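Local coordinates for protein kinase A regulatory subunit, putative (Trypanosoma cruzi, PDB 6HYQ), which probably holds back the catalytic subunit of a kinetoplastid protein kinase A and responds to nucleosides bound in its two cyclic-nucleotide-binding-type domains, at residues I93-Q98 with P119-V124. Numbering follows the deposited sequence. Where two conformers were deposited one is given.
Sequences IIKEGQ and PVVATV. With GMP (guanosine), chain E.
Lys-95 CG stands only 3.2 Å from Ala-122 CB, tighter than ordinary van der Waals contact. Ile-93 CG2 touches the same methyl, 3.5 Å from Ala-122 CB and approaching roughly at right angles to Lys-95 CG. The lysine chain, bent at chi2 (-141°) and chi3 (-80°), passes over this methyl and brings its CD near Val-121 CG1. Its far end turns towards the guanine, with Lys-95 NZ 3.7 Å from guanosine O6, too long for a hydrogen bond.

Behind this packing, Ile-94 and Thr-123 form an antiparallel hydrogen-bonded pair. Ile-94 N donates a hydrogen bond to Thr-123 O (2.8 Å), lying in the carbonyl plane, and Thr-123 N returns a straighter bond to Ile-94 O. These inner strands, 91-95 and 123-126, belong to one four-stranded sheet of the cupin-type beta-barrel of a cyclic-nucleotide-binding domain; strand 71-73 flanks them on the Val-124 side and 98-103 on the Ile-93 side. The segment 119-122, together with helix 111-116, falls where this family has its phosphate-binding cassette, which here meets a nucleoside without a phosphate.

Ile-93 and Val-124, the adjacent non-hydrogen-bonded pair, point to the guanosine side of the sheet. With CG1 beside its backbone N (chi1 -57°), Ile-93 extends CD1 towards the sugar, 3.4 Å from guanosine O4', while its CG2 lies over a face of the guanine, nearest C4. Ala-122 N makes a weak hydrogen bond to guanosine O5'. Glu-113 accepts a bond from Val-121 N and also binds the guanosine, tying the loop to its ligand.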
ATOM      1  N   ILE A  93      -5.014  18.428  -4.177  1.00 74.23           N
ATOM      2  CA  ILE A  93      -3.729  18.754  -4.784  1.00 81.59           C
ATOM      3  C   ILE A  93      -3.983  19.642  -6.000  1.00 68.16           C
ATOM      4  O   ILE A  93      -4.685  19.261  -6.938  1.00 84.09           O
ATOM      5  CB  ILE A  93      -2.964  17.471  -5.196  1.00 91.58           C
ATOM      6  CG1 ILE A  93      -2.744  16.513  -4.001  1.00 78.05           C
ATOM      7  CG2 ILE A  93      -1.607  17.852  -5.886  1.00 61.27           C
ATOM      8  CD1 ILE A  93      -1.949  17.024  -2.900  1.00 71.47           C
ATOM      9  N   ILE A  94      -3.351  20.796  -6.032  1.00 86.21           N
ATOM     10  CA  ILE A  94      -3.635  21.757  -7.084  1.00 90.41           C
ATOM     11  C   ILE A  94      -2.298  22.117  -7.713  1.00 57.91           C
ATOM     12  O   ILE A  94      -1.425  22.696  -7.035  1.00 91.76           O
ATOM     13  CB  ILE A  94      -4.385  23.017  -6.578  1.00 75.93           C
ATOM     14  CG1 ILE A  94      -5.551  22.614  -5.645  1.00129.53           C
ATOM     15  CG2 ILE A  94      -4.914  23.917  -7.780  1.00 53.48           C
ATOM     16  CD1 ILE A  94      -6.447  23.719  -5.159  1.00 94.03           C
ATOM     17  N   LYS A  95      -2.149  21.776  -8.994  1.00 59.62           N
ATOM     18  CA  LYS A  95      -0.965  22.062  -9.796  1.00118.49           C
ATOM     19  C   LYS A  95      -1.333  22.973 -10.978  1.00110.71           C
ATOM     20  O   LYS A  95      -1.902  22.518 -11.978  1.00113.07           O
ATOM     21  CB  LYS A  95      -0.352  20.747 -10.283  1.00154.00           C
ATOM     22  CG  LYS A  95       0.357  19.986  -9.192  1.00138.54           C
ATOM     23  CD  LYS A  95       1.625  19.327  -9.673  1.00126.99           C
ATOM     24  CE  LYS A  95       1.300  18.047 -10.394  1.00118.55           C
ATOM     25  NZ  LYS A  95       2.510  17.469 -10.978  1.00231.29           N
ATOM     26  N   GLU A  96      -0.925  24.242 -10.907  1.00117.32           N
ATOM     27  CA  GLU A  96      -1.233  25.238 -11.940  1.00132.27           C
ATOM     28  C   GLU A  96      -2.738  25.501 -12.023  1.00 86.32           C
ATOM     29  O   GLU A  96      -3.372  25.285 -13.042  1.00 67.60           O
ATOM     30  CB  GLU A  96      -0.675  24.806 -13.303  1.00101.93           C
ATOM     31  N   GLY A  97      -3.315  25.925 -10.901  1.00 92.96           N
ATOM     32  CA  GLY A  97      -4.712  26.325 -10.871  1.00100.36           C
ATOM     33  C   GLY A  97      -5.730  25.207 -10.970  1.00113.42           C
ATOM     34  O   GLY A  97      -6.925  25.454 -10.741  1.00 91.24           O
ATOM     35  N   GLN A  98      -5.300  23.995 -11.302  1.00131.49           N
ATOM     36  CA  GLN A  98      -6.176  22.847 -11.493  0.64 86.68           C
ATOM     37  C   GLN A  98      -6.037  21.881 -10.323  1.00 96.97           C
ATOM     38  O   GLN A  98      -4.931  21.429 -10.011  1.00116.40           O
ATOM     39  CB  GLN A  98      -5.812  22.123 -12.791  0.64107.52           C
ATOM     40  CG  GLN A  98      -6.291  22.776 -14.046  0.64117.20           C
ATOM     41  CD  GLN A  98      -7.751  22.501 -14.227  0.64 82.86           C
ATOM     42  OE1 GLN A  98      -8.573  22.982 -13.437  0.64 70.54           O
ATOM     43  NE2 GLN A  98      -8.082  21.651 -15.203  0.64 55.99           N
ATOM     44  N   PRO A 119      11.499  22.421  -4.091  1.00 78.60           N
ATOM     45  CA  PRO A 119      10.360  23.198  -3.577  1.00 67.63           C
ATOM     46  C   PRO A 119       9.013  22.511  -3.751  1.00 89.41           C
ATOM     47  O   PRO A 119       8.817  21.683  -4.639  1.00 79.92           O
ATOM     48  CB  PRO A 119      10.422  24.482  -4.401  1.00 77.35           C
ATOM     49  CG  PRO A 119      11.836  24.593  -4.766  1.00 90.15           C
ATOM     50  CD  PRO A 119      12.364  23.238  -4.948  1.00 72.05           C
ATOM     51  N   VAL A 120       8.084  22.829  -2.857  1.00 80.85           N
ATOM     52  CA  VAL A 120       6.736  22.304  -2.989  1.00 83.37           C
ATOM     53  C   VAL A 120       6.358  22.396  -4.471  1.00 72.66           C
ATOM     54  O   VAL A 120       6.562  23.432  -5.106  1.00 72.34           O
ATOM     55  CB  VAL A 120       5.742  23.063  -2.087  1.00 98.05           C
ATOM     56  CG1 VAL A 120       4.316  22.484  -2.183  1.00 79.90           C
ATOM     57  CG2 VAL A 120       6.225  23.099  -0.634  1.00102.60           C
ATOM     58  N   VAL A 121       5.898  21.267  -5.033  1.00 74.63           N
ATOM     59  CA  VAL A 121       5.453  21.136  -6.418  1.00 67.81           C
ATOM     60  C   VAL A 121       3.974  21.470  -6.576  1.00 57.95           C
ATOM     61  O   VAL A 121       3.527  21.884  -7.657  1.00 62.98           O
ATOM     62  CB  VAL A 121       5.729  19.689  -6.873  1.00 94.46           C
ATOM     63  CG1 VAL A 121       5.265  19.466  -8.293  1.00104.78           C
ATOM     64  CG2 VAL A 121       7.218  19.323  -6.686  1.00 84.89           C
ATOM     65  N   ALA A 122       3.185  21.260  -5.545  1.00 51.72           N
ATOM     66  CA  ALA A 122       1.765  21.437  -5.711  1.00 81.44           C
ATOM     67  C   ALA A 122       1.193  22.021  -4.434  1.00 59.06           C
ATOM     68  O   ALA A 122       1.745  21.857  -3.355  1.00 66.34           O
ATOM     69  CB  ALA A 122       1.131  20.089  -6.059  1.00 56.30           C
ATOM     70  N   THR A 123       0.087  22.702  -4.585  1.00 67.21           N
ATOM     71  CA  THR A 123      -0.597  23.305  -3.459  1.00 90.57           C
ATOM     72  C   THR A 123      -1.588  22.323  -2.823  1.00 99.29           C
ATOM     73  O   THR A 123      -2.273  21.561  -3.517  1.00 65.71           O
ATOM     74  CB  THR A 123      -1.321  24.553  -3.947  1.00 83.86           C
ATOM     75  OG1 THR A 123      -0.352  25.514  -4.369  1.00 96.43           O
ATOM     76  CG2 THR A 123      -2.246  25.129  -2.855  1.00 76.25           C
ATOM     77  N   VAL A 124      -1.684  22.365  -1.494  1.00115.34           N
ATOM     78  CA  VAL A 124      -2.520  21.416  -0.744  1.00 80.59           C
ATOM     79  C   VAL A 124      -3.550  22.255  -0.021  1.00 57.50           C
ATOM     80  O   VAL A 124      -3.216  23.047   0.870  1.00 64.33           O
ATOM     81  CB  VAL A 124      -1.690  20.542   0.241  1.00 98.43           C
ATOM     82  CG1 VAL A 124      -2.566  19.578   1.014  1.00 66.87           C
ATOM     83  CG2 VAL A 124      -0.587  19.746  -0.490  1.00 71.49           C
TER
HETATM   84  O5' GMP E 601       3.623  18.962  -3.697  1.00 69.63           O
HETATM   85  C5' GMP E 601       3.132  18.871  -2.367  1.00 74.85           C
HETATM   86  C4' GMP E 601       2.540  17.511  -2.052  1.00 61.01           C
HETATM   87  O4' GMP E 601       1.417  17.252  -2.935  1.00 60.53           O
HETATM   88  C3' GMP E 601       3.450  16.283  -2.210  1.00 59.02           C
HETATM   89  O3' GMP E 601       4.274  16.064  -1.086  1.00 82.00           O
HETATM   90  C2' GMP E 601       2.478  15.142  -2.458  1.00104.76           C
HETATM   91  O2' GMP E 601       1.976  14.565  -1.224  1.00 57.50           O
HETATM   92  C1' GMP E 601       1.355  15.855  -3.231  1.00105.10           C
HETATM   93  N9  GMP E 601       1.565  15.757  -4.670  1.00 80.02           N
HETATM   94  C8  GMP E 601       2.415  16.548  -5.371  1.00 75.35           C
HETATM   95  N7  GMP E 601       2.325  16.208  -6.660  1.00 89.27           N
HETATM   96  C5  GMP E 601       1.426  15.224  -6.704  1.00 66.45           C
HETATM   97  C6  GMP E 601       0.868  14.412  -7.851  1.00 83.20           C
HETATM   98  O6  GMP E 601       1.265  14.603  -8.975  1.00100.60           O
HETATM   99  N1  GMP E 601      -0.132  13.427  -7.551  1.00 66.64           N
HETATM  100  C2  GMP E 601      -0.594  13.147  -6.233  1.00 49.82           C
HETATM  101  N2  GMP E 601      -1.583  12.086  -6.112  1.00 63.14           N
HETATM  102  N3  GMP E 601      -0.100  13.923  -5.159  1.00 59.31           N
HETATM  103  C4  GMP E 601       0.946  14.946  -5.459  1.00 59.65           C